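Local atomic coordinates of 3-dehydroshikimate dehydratase (PDB entry 5HMQ), a protein that converts 3-dehydroshikimate to protocatechuate and water with the help of a divalent metal cation, on a pathway that degrades quinate and shikimate. Residues V31-N36 with T60-F65; I443-L448 with R496-I501; V521-F526 with R597-I602. One frame throughout, in Å; residues are numbered along the deposited sequence.

How the contacts relate
Contact 1 lies in the N-terminal TIM-barrel domain, which carries the dehydratase activity. Contacts 2 and 3 lie in the C-terminal dioxygenase-like domain. The centre of contact 1 is about 40 Å from that of contact 2 and about 47 Å from that of contact 3. The contacts belong to two separate metal sites. The Gln63 side chain of contact 1 comes within about 6 Å of the magnesium of the dehydratase site. Contacts 2 and 3 share a second magnesium, bound by His445 of contact 2 and His523 and Glu601 of contact 3. Their centres are about 9 Å apart, because strands 440-450 and 520-528 are neighbours in one mixed sheet.

Contact 1: V31-N36 with T60-F65; sequences VEIFEN and TLFQPF
Val31 O accepts a hydrogen bond from Thr60 N, the first of three backbone bonds between two parallel strands. Ile33 makes the other two: its N donates to Leu61 O, and its O accepts from Gln63 N at 3.2 Å. A fourth bond comes from the start of helix 35-40, where Glu35 N donates to Gln63 O at 2.8 Å. Phe34 holds the N-cap position.

The polar side-chain contact is a hydrogen bond from Gln63 NE2 to Glu32 OE1, 2.9 Å long and met nearly along the C-O axis of the carboxylate. The amide and carboxylate planes are 33° apart. A bend at chi2 turns the Gln63 amide back toward strand 30-34, where NE2 meets Glu32 and OE1 meets the Phe34 ring. Strands 30-34 and 58-66 are consecutive strands of the TIM barrel, joined by a helical crossover. Glu32 OE2 hydrogen-bonds Ser239 OG. Gln193 NE2 also donates to Glu32 OE1, and Gln63 NE2 also bonds Glu241. Gln193 and Glu241 are metal ligands, so Glu32 and Gln63 form a second shell that probably helps position them. Glu35 OE2 pairs with Lys86, while a water donates to both Glu35 OE1 and Pro64 O.

Gln63 OE1 lies at the edge of the Phe34 ring, 3.6 Å from CD1, with the amide plane nearly perpendicular to the ring. Phe34 CE1 also touches Pro64 CD at 3.7 Å; a cis peptide bond precedes this proline. Phe62 lies on the face of Ile33, and the extended Glu35 chain crosses it, Glu35 CD 3.7 Å from Phe62 CZ. Glu35 OE2 lies at that ring's edge.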
# COMPACT_ATOMS: atom_id res chain seq x y z
N VAL C 31 -13.27 0.83 21.59
CA VAL C 31 -12.96 -0.08 20.49
C VAL C 31 -14.06 -1.13 20.41
O VAL C 31 -14.54 -1.63 21.43
CB VAL C 31 -11.57 -0.73 20.68
CG1 VAL C 31 -11.45 -1.35 22.07
CG2 VAL C 31 -11.32 -1.78 19.62
N GLU C 32 -14.47 -1.45 19.18
CA GLU C 32 -15.30 -2.61 18.93
C GLU C 32 -14.39 -3.81 18.70
O GLU C 32 -13.53 -3.77 17.82
CB GLU C 32 -16.23 -2.42 17.73
CG GLU C 32 -16.68 -1.00 17.44
CD GLU C 32 -17.54 -0.92 16.18
OE1 GLU C 32 -18.01 -1.98 15.71
OE2 GLU C 32 -17.74 0.19 15.65
N ILE C 33 -14.56 -4.85 19.50
CA ILE C 33 -13.79 -6.08 19.34
C ILE C 33 -14.48 -6.94 18.28
O ILE C 33 -15.57 -7.46 18.51
CB ILE C 33 -13.63 -6.84 20.66
CG1 ILE C 33 -12.75 -6.04 21.62
CG2 ILE C 33 -13.03 -8.21 20.41
CD1 ILE C 33 -11.29 -5.98 21.21
N PHE C 34 -13.84 -7.07 17.12
CA PHE C 34 -14.31 -7.97 16.08
C PHE C 34 -13.94 -9.39 16.48
O PHE C 34 -12.78 -9.66 16.81
CB PHE C 34 -13.69 -7.58 14.74
CG PHE C 34 -14.33 -8.24 13.54
CD1 PHE C 34 -15.62 -7.91 13.16
CD2 PHE C 34 -13.62 -9.17 12.79
CE1 PHE C 34 -16.20 -8.51 12.05
CE2 PHE C 34 -14.20 -9.77 11.68
CZ PHE C 34 -15.49 -9.44 11.31
N GLU C 35 -14.92 -10.29 16.48
CA GLU C 35 -14.71 -11.62 17.06
C GLU C 35 -13.57 -12.36 16.36
O GLU C 35 -12.81 -13.08 17.02
CB GLU C 35 -15.99 -12.45 16.99
CG GLU C 35 -15.83 -13.82 17.63
CD GLU C 35 -17.12 -14.59 17.72
OE1 GLU C 35 -18.03 -14.34 16.90
OE2 GLU C 35 -17.23 -15.46 18.62
N ASN C 36 -13.45 -12.21 15.04
CA ASN C 36 -12.40 -12.91 14.32
C ASN C 36 -11.02 -12.50 14.81
O ASN C 36 -10.08 -13.30 14.76
CB ASN C 36 -12.53 -12.67 12.81
CG ASN C 36 -11.82 -13.73 11.98
OD1 ASN C 36 -11.92 -14.92 12.26
ND2 ASN C 36 -11.10 -13.29 10.96
N THR C 60 -16.31 -0.99 23.80
CA THR C 60 -17.66 -0.46 23.70
C THR C 60 -18.64 -1.39 22.99
O THR C 60 -19.85 -1.14 23.04
CB THR C 60 -17.63 0.89 22.97
OG1 THR C 60 -17.14 0.70 21.63
CG2 THR C 60 -16.73 1.88 23.69
N LEU C 61 -18.15 -2.45 22.34
CA LEU C 61 -19.03 -3.34 21.59
C LEU C 61 -18.29 -4.62 21.24
O LEU C 61 -17.09 -4.58 20.94
CB LEU C 61 -19.55 -2.67 20.32
CG LEU C 61 -20.37 -3.53 19.36
CD1 LEU C 61 -21.71 -3.92 19.96
CD2 LEU C 61 -20.55 -2.83 18.02
N PHE C 62 -19.01 -5.73 21.28
CA PHE C 62 -18.54 -7.01 20.75
C PHE C 62 -19.40 -7.37 19.55
O PHE C 62 -20.63 -7.26 19.61
CB PHE C 62 -18.61 -8.11 21.82
CG PHE C 62 -18.27 -9.48 21.30
CD1 PHE C 62 -16.95 -9.84 21.09
CD2 PHE C 62 -19.26 -10.39 21.00
CE1 PHE C 62 -16.62 -11.09 20.61
CE2 PHE C 62 -18.95 -11.65 20.52
CZ PHE C 62 -17.62 -12.00 20.33
N GLN C 63 -18.76 -7.80 18.47
CA GLN C 63 -19.48 -8.05 17.21
C GLN C 63 -18.68 -8.97 16.30
O GLN C 63 -17.46 -9.06 16.42
CB GLN C 63 -19.78 -6.72 16.51
CG GLN C 63 -18.55 -5.95 16.06
CD GLN C 63 -18.53 -5.67 14.57
OE1 GLN C 63 -18.91 -6.52 13.76
NE2 GLN C 63 -18.10 -4.47 14.20
N PRO C 64 -19.37 -9.68 15.38
CA PRO C 64 -20.82 -9.69 15.19
C PRO C 64 -21.49 -10.98 15.66
O PRO C 64 -20.81 -11.97 15.93
CB PRO C 64 -20.96 -9.54 13.68
CG PRO C 64 -19.78 -10.33 13.15
CD PRO C 64 -18.69 -10.27 14.22
N PHE C 65 -22.81 -10.96 15.75
CA PHE C 65 -23.63 -12.13 16.05
C PHE C 65 -24.64 -12.29 14.92
O PHE C 65 -25.56 -11.48 14.80
CB PHE C 65 -24.31 -12.00 17.41
CG PHE C 65 -24.93 -13.28 17.90
CD1 PHE C 65 -26.19 -13.67 17.47
CD2 PHE C 65 -24.25 -14.10 18.78
CE1 PHE C 65 -26.76 -14.85 17.92
CE2 PHE C 65 -24.81 -15.28 19.23
CZ PHE C 65 -26.07 -15.65 18.80
O HOH W 1 -20.74 -14.35 17.54

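Contact 2: I443-L448 with R496-I501; sequences IDHMAL and RLPLNI. With MG (magnesium ion), chain L.
This is a parallel strand pairing, with Leu448 bridged to Leu499, between strands 440-450 and 496-501 in the mixed sheet of the second VOC module of the dioxygenase-like domain. Three backbone hydrogen bonds join them. Met446 N, of a selenomethionine, donates to Arg496 O, and Leu448 N donates to Pro498 O. Asn500 N returns a bond to Leu448 O, only 2.6 Å long and essentially straight. Pro498 has no N-H to give; its CD lies 3.3 Å from Met446 O instead.

Side chains meet on both faces. Pro498 CG rests 3.6 Å from Ala447 CB and also approaches the His445 ring, CG to CD2 4.1 Å. On the other face Leu448 and Leu499 run side by side, with Leu448 CB 3.8 Å from Leu499 CD2. Leu497 crosses Leu448 there, its CD2 4.0 Å from Leu448 CD1.

His445 is the metal ligand of this contact. Its chi1 of 61° points the ring at the magnesium, which NE2 binds at 2.2 Å. At the other ring nitrogen, ND1 donates to the anti lone pair of Asp444 OD2, 2.6 Å away and near the ring plane. This bond and the metal at NE2 together hold the ring's rotation, and Asp444 acts as second shell to the metal. Arg605 forms a salt bridge with Asp444 OD2, while Arg496 reaches out to Asp471.

Strand 520-528 flanks strand 440-450 on the side away from 496-501. Helix 455-465 packs on the leucine face through Leu455, Trp458 and Tyr462, and Met446 meets strands 295-304 and 363-371.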
# COMPACT_ATOMS: atom_id res chain seq x y z
N ILE C 443 -1.24 30.48 -11.29
CA ILE C 443 -1.41 29.04 -11.23
C ILE C 443 -2.90 28.74 -11.12
O ILE C 443 -3.56 29.12 -10.15
CB ILE C 443 -0.63 28.44 -10.05
CG1 ILE C 443 0.87 28.64 -10.27
CG2 ILE C 443 -0.98 26.97 -9.87
CD1 ILE C 443 1.71 28.37 -9.04
N ASP C 444 -3.44 28.05 -12.13
CA ASP C 444 -4.86 27.73 -12.14
C ASP C 444 -5.15 26.45 -11.37
O ASP C 444 -6.10 26.40 -10.58
CB ASP C 444 -5.36 27.61 -13.58
CG ASP C 444 -6.80 27.17 -13.65
OD1 ASP C 444 -7.70 28.03 -13.58
OD2 ASP C 444 -7.04 25.95 -13.77
N HIS C 445 -4.36 25.40 -11.59
CA HIS C 445 -4.51 24.17 -10.84
C HIS C 445 -3.21 23.40 -10.88
O HIS C 445 -2.34 23.64 -11.73
CB HIS C 445 -5.67 23.31 -11.37
CG HIS C 445 -5.51 22.86 -12.79
ND1 HIS C 445 -6.08 23.52 -13.85
CD2 HIS C 445 -4.85 21.80 -13.32
CE1 HIS C 445 -5.78 22.90 -14.98
NE2 HIS C 445 -5.03 21.85 -14.68
N MSE C 446 -3.07 22.47 -9.94
CA MSE C 446 -1.89 21.64 -9.86
C MSE C 446 -2.28 20.22 -9.47
O MSE C 446 -2.92 20.00 -8.44
CB MSE C 446 -0.88 22.22 -8.86
CG MSE C 446 0.44 21.48 -8.83
SE MSE C 446 1.81 22.41 -7.80
CE MSE C 446 0.92 22.42 -6.06
N ALA C 447 -1.91 19.26 -10.31
CA ALA C 447 -2.30 17.87 -10.13
C ALA C 447 -1.21 17.10 -9.41
O ALA C 447 -0.02 17.32 -9.64
CB ALA C 447 -2.60 17.21 -11.48
N LEU C 448 -1.63 16.18 -8.54
CA LEU C 448 -0.71 15.28 -7.86
C LEU C 448 -0.94 13.85 -8.34
O LEU C 448 -2.08 13.44 -8.58
CB LEU C 448 -0.90 15.35 -6.34
CG LEU C 448 -0.84 16.71 -5.66
CD1 LEU C 448 -0.98 16.54 -4.14
CD2 LEU C 448 0.41 17.50 -6.04
N ARG C 496 -6.87 24.61 -6.60
CA ARG C 496 -7.47 23.44 -7.23
C ARG C 496 -6.41 22.36 -7.34
O ARG C 496 -5.29 22.63 -7.80
CB ARG C 496 -8.06 23.75 -8.61
CG ARG C 496 -9.08 24.87 -8.63
CD ARG C 496 -9.76 24.97 -9.99
NE ARG C 496 -10.64 23.83 -10.28
CZ ARG C 496 -11.51 23.80 -11.28
NH1 ARG C 496 -11.63 24.84 -12.09
NH2 ARG C 496 -12.27 22.73 -11.47
N LEU C 497 -6.76 21.15 -6.93
CA LEU C 497 -5.79 20.07 -6.73
C LEU C 497 -6.37 18.77 -7.25
O LEU C 497 -6.92 17.96 -6.49
CB LEU C 497 -5.41 19.96 -5.26
CG LEU C 497 -4.12 19.23 -4.88
CD1 LEU C 497 -2.93 20.17 -5.01
CD2 LEU C 497 -4.24 18.72 -3.45
N PRO C 498 -6.29 18.53 -8.56
CA PRO C 498 -6.64 17.21 -9.08
C PRO C 498 -5.64 16.17 -8.62
O PRO C 498 -4.48 16.47 -8.34
CB PRO C 498 -6.60 17.39 -10.61
CG PRO C 498 -5.80 18.62 -10.83
CD PRO C 498 -5.99 19.49 -9.63
N LEU C 499 -6.12 14.93 -8.51
CA LEU C 499 -5.35 13.85 -7.90
C LEU C 499 -5.42 12.62 -8.78
O LEU C 499 -6.51 12.10 -9.03
CB LEU C 499 -5.86 13.56 -6.48
CG LEU C 499 -5.85 14.76 -5.54
CD1 LEU C 499 -6.77 14.54 -4.35
CD2 LEU C 499 -4.43 15.07 -5.07
N ASN C 500 -4.26 12.16 -9.23
CA ASN C 500 -4.13 10.98 -10.07
C ASN C 500 -3.45 9.86 -9.30
O ASN C 500 -2.86 10.07 -8.23
CB ASN C 500 -3.35 11.29 -11.35
CG ASN C 500 -4.01 12.37 -12.20
OD1 ASN C 500 -4.80 12.07 -13.09
ND2 ASN C 500 -3.69 13.62 -11.92
N ILE C 501 -3.53 8.66 -9.85
CA ILE C 501 -2.97 7.46 -9.23
C ILE C 501 -1.63 7.17 -9.88
O ILE C 501 -1.54 7.00 -11.10
CB ILE C 501 -3.92 6.26 -9.36
CG1 ILE C 501 -5.24 6.56 -8.63
CG2 ILE C 501 -3.27 5.00 -8.82
CD1 ILE C 501 -6.27 5.46 -8.77
MG MG L . -4.79 20.17 -16.06
O HOH W 2 -10.09 27.78 -11.66
O HOH W 3 -6.16 18.79 -14.70
O HOH W 4 -6.39 20.88 -17.16
O HOH W 5 -4.78 18.54 -17.33

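Contact 3: V521-F526 with R597-I602; sequences VHHIAF and RFFFEI. With MG (magnesium ion), chain L.
Arg597 and His522 are bridged by a water that donates to both their backbone oxygens. The guanidinium of Arg597 points elsewhere and forms a salt bridge with Glu206 of the second subunit. At Phe598, CB packs 3.5 Å from Val521 CG1, while the ring turns toward Phe303 and Phe594.

Phe599 pairs with His523. Its N gives only a weak bond to His522 O, but its O accepts from Ile524 N. A chi1 of 57° brings the Phe599 ring under His523 CB. That carbon sits 3.5 Å from the ring centroid, over its centre, as a CH-pi contact. The two rings are near parallel but slid apart. An edge of Phe599 faces the His522 ring in an offset edge-to-face pair, planes at 73°.

Phe600 lies on the opposite face, beside Ile524. Its ring meets that of Phe526 rim to rim, Phe600 CD2 to Phe526 CE2 3.4 Å. Glu601 N donates to Ile524 O, and Glu601 O accepts from Phe526 N at 2.8 Å. The Glu601 side chain, extended beyond CG, passes Ala525 CB and binds magnesium through OE1 at 2.3 Å. OE2 accepts from a metal-bound water and from His588. At Ile602, CA lies 3.2 Å from Phe526 O.

His523 NE2 also binds the magnesium, at 2.4 Å. His522 and His523 form a classic beta bulge opposite Ala447, and His523 ND1 donates to His522 ND1 at 3.0 Å. With His445 and three waters, the ion has six ligands. The two-histidine, one-glutamate set matches the metal triad of hydroxyphenylpyruvate dioxygenases, although this domain shows no such activity. The carboxylate probably offsets part of the ion's charge.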
# COMPACT_ATOMS: atom_id res chain seq x y z
N VAL C 521 4.39 15.78 -8.10
CA VAL C 521 3.61 16.66 -8.95
C VAL C 521 3.33 15.99 -10.29
O VAL C 521 4.24 15.51 -10.97
CB VAL C 521 4.34 17.99 -9.15
CG1 VAL C 521 3.76 18.75 -10.34
CG2 VAL C 521 4.23 18.83 -7.91
N HIS C 522 2.05 15.94 -10.66
CA HIS C 522 1.68 15.41 -11.96
C HIS C 522 1.87 16.47 -13.04
O HIS C 522 2.56 16.23 -14.03
CB HIS C 522 0.23 14.91 -11.93
CG HIS C 522 -0.19 14.20 -13.18
ND1 HIS C 522 -0.98 14.80 -14.14
CD2 HIS C 522 0.07 12.95 -13.62
CE1 HIS C 522 -1.19 13.94 -15.12
NE2 HIS C 522 -0.57 12.81 -14.83
N HIS C 523 1.28 17.65 -12.85
CA HIS C 523 1.51 18.77 -13.74
C HIS C 523 1.05 20.06 -13.07
O HIS C 523 0.27 20.05 -12.12
CB HIS C 523 0.79 18.59 -15.09
CG HIS C 523 -0.70 18.73 -15.01
ND1 HIS C 523 -1.54 17.67 -14.77
CD2 HIS C 523 -1.50 19.81 -15.17
CE1 HIS C 523 -2.80 18.09 -14.78
NE2 HIS C 523 -2.80 19.39 -15.02
N ILE C 524 1.57 21.17 -13.58
CA ILE C 524 1.24 22.51 -13.10
C ILE C 524 0.66 23.29 -14.27
O ILE C 524 1.23 23.30 -15.37
CB ILE C 524 2.47 23.23 -12.52
CG1 ILE C 524 3.11 22.38 -11.41
CG2 ILE C 524 2.09 24.60 -11.99
CD1 ILE C 524 4.58 22.64 -11.21
N ALA C 525 -0.48 23.94 -14.04
CA ALA C 525 -1.23 24.60 -15.10
C ALA C 525 -1.26 26.10 -14.85
O ALA C 525 -1.67 26.55 -13.78
CB ALA C 525 -2.65 24.05 -15.19
N PHE C 526 -0.83 26.87 -15.85
CA PHE C 526 -0.88 28.32 -15.83
C PHE C 526 -1.93 28.81 -16.82
O PHE C 526 -2.11 28.21 -17.89
CB PHE C 526 0.48 28.93 -16.17
CG PHE C 526 1.63 28.29 -15.44
CD1 PHE C 526 1.81 28.49 -14.08
CD2 PHE C 526 2.55 27.52 -16.13
CE1 PHE C 526 2.87 27.90 -13.42
CE2 PHE C 526 3.62 26.93 -15.48
CZ PHE C 526 3.78 27.13 -14.12
N ARG C 597 9.16 13.46 -15.17
CA ARG C 597 8.34 13.70 -13.99
C ARG C 597 7.13 14.55 -14.34
O ARG C 597 6.25 14.12 -15.09
CB ARG C 597 9.14 14.38 -12.88
CG ARG C 597 10.61 14.05 -12.89
CD ARG C 597 11.02 13.31 -11.64
NE ARG C 597 12.42 12.88 -11.72
CZ ARG C 597 13.03 12.14 -10.80
NH1 ARG C 597 12.38 11.74 -9.73
NH2 ARG C 597 14.30 11.80 -10.97
N PHE C 598 7.09 15.76 -13.80
CA PHE C 598 5.98 16.67 -14.05
C PHE C 598 6.13 17.36 -15.40
O PHE C 598 7.24 17.56 -15.91
CB PHE C 598 5.91 17.73 -12.94
CG PHE C 598 7.24 18.36 -12.62
CD1 PHE C 598 7.71 19.44 -13.34
CD2 PHE C 598 8.01 17.87 -11.58
CE1 PHE C 598 8.93 20.02 -13.04
CE2 PHE C 598 9.23 18.44 -11.27
CZ PHE C 598 9.69 19.52 -12.01
N PHE C 599 4.99 17.71 -15.99
CA PHE C 599 4.94 18.54 -17.18
C PHE C 599 4.15 19.80 -16.85
O PHE C 599 3.61 19.96 -15.76
CB PHE C 599 4.32 17.79 -18.37
CG PHE C 599 2.93 17.26 -18.11
CD1 PHE C 599 2.74 16.02 -17.51
CD2 PHE C 599 1.81 17.99 -18.50
CE1 PHE C 599 1.47 15.53 -17.29
CE2 PHE C 599 0.54 17.50 -18.28
CZ PHE C 599 0.36 16.27 -17.67
N PHE C 600 4.10 20.72 -17.81
CA PHE C 600 3.41 21.98 -17.63
C PHE C 600 2.24 22.09 -18.59
O PHE C 600 2.18 21.41 -19.62
CB PHE C 600 4.35 23.17 -17.81
CG PHE C 600 5.44 23.24 -16.77
CD1 PHE C 600 6.66 22.63 -16.99
CD2 PHE C 600 5.23 23.92 -15.58
CE1 PHE C 600 7.66 22.69 -16.03
CE2 PHE C 600 6.22 23.99 -14.63
CZ PHE C 600 7.44 23.37 -14.85
N GLU C 601 1.29 22.96 -18.24
CA GLU C 601 0.09 23.18 -19.03
C GLU C 601 -0.21 24.67 -19.06
O GLU C 601 -0.08 25.36 -18.05
CB GLU C 601 -1.11 22.42 -18.44
CG GLU C 601 -2.42 22.67 -19.16
CD GLU C 601 -3.59 21.96 -18.51
OE1 GLU C 601 -3.43 21.47 -17.37
OE2 GLU C 601 -4.67 21.88 -19.14
N ILE C 602 -0.59 25.16 -20.24
CA ILE C 602 -1.03 26.54 -20.44
C ILE C 602 -2.48 26.49 -20.91
O ILE C 602 -2.79 25.79 -21.88
CB ILE C 602 -0.15 27.28 -21.45
CG1 ILE C 602 1.31 27.31 -20.98
CG2 ILE C 602 -0.69 28.68 -21.70
CD1 ILE C 602 2.29 27.78 -22.03
MG MG L . -4.79 20.17 -16.06
O HOH W 6 3.66 13.97 -14.80
O HOH W 4 -6.39 20.88 -17.16
O HOH W 3 -6.16 18.79 -14.70
O HOH W 5 -4.78 18.54 -17.33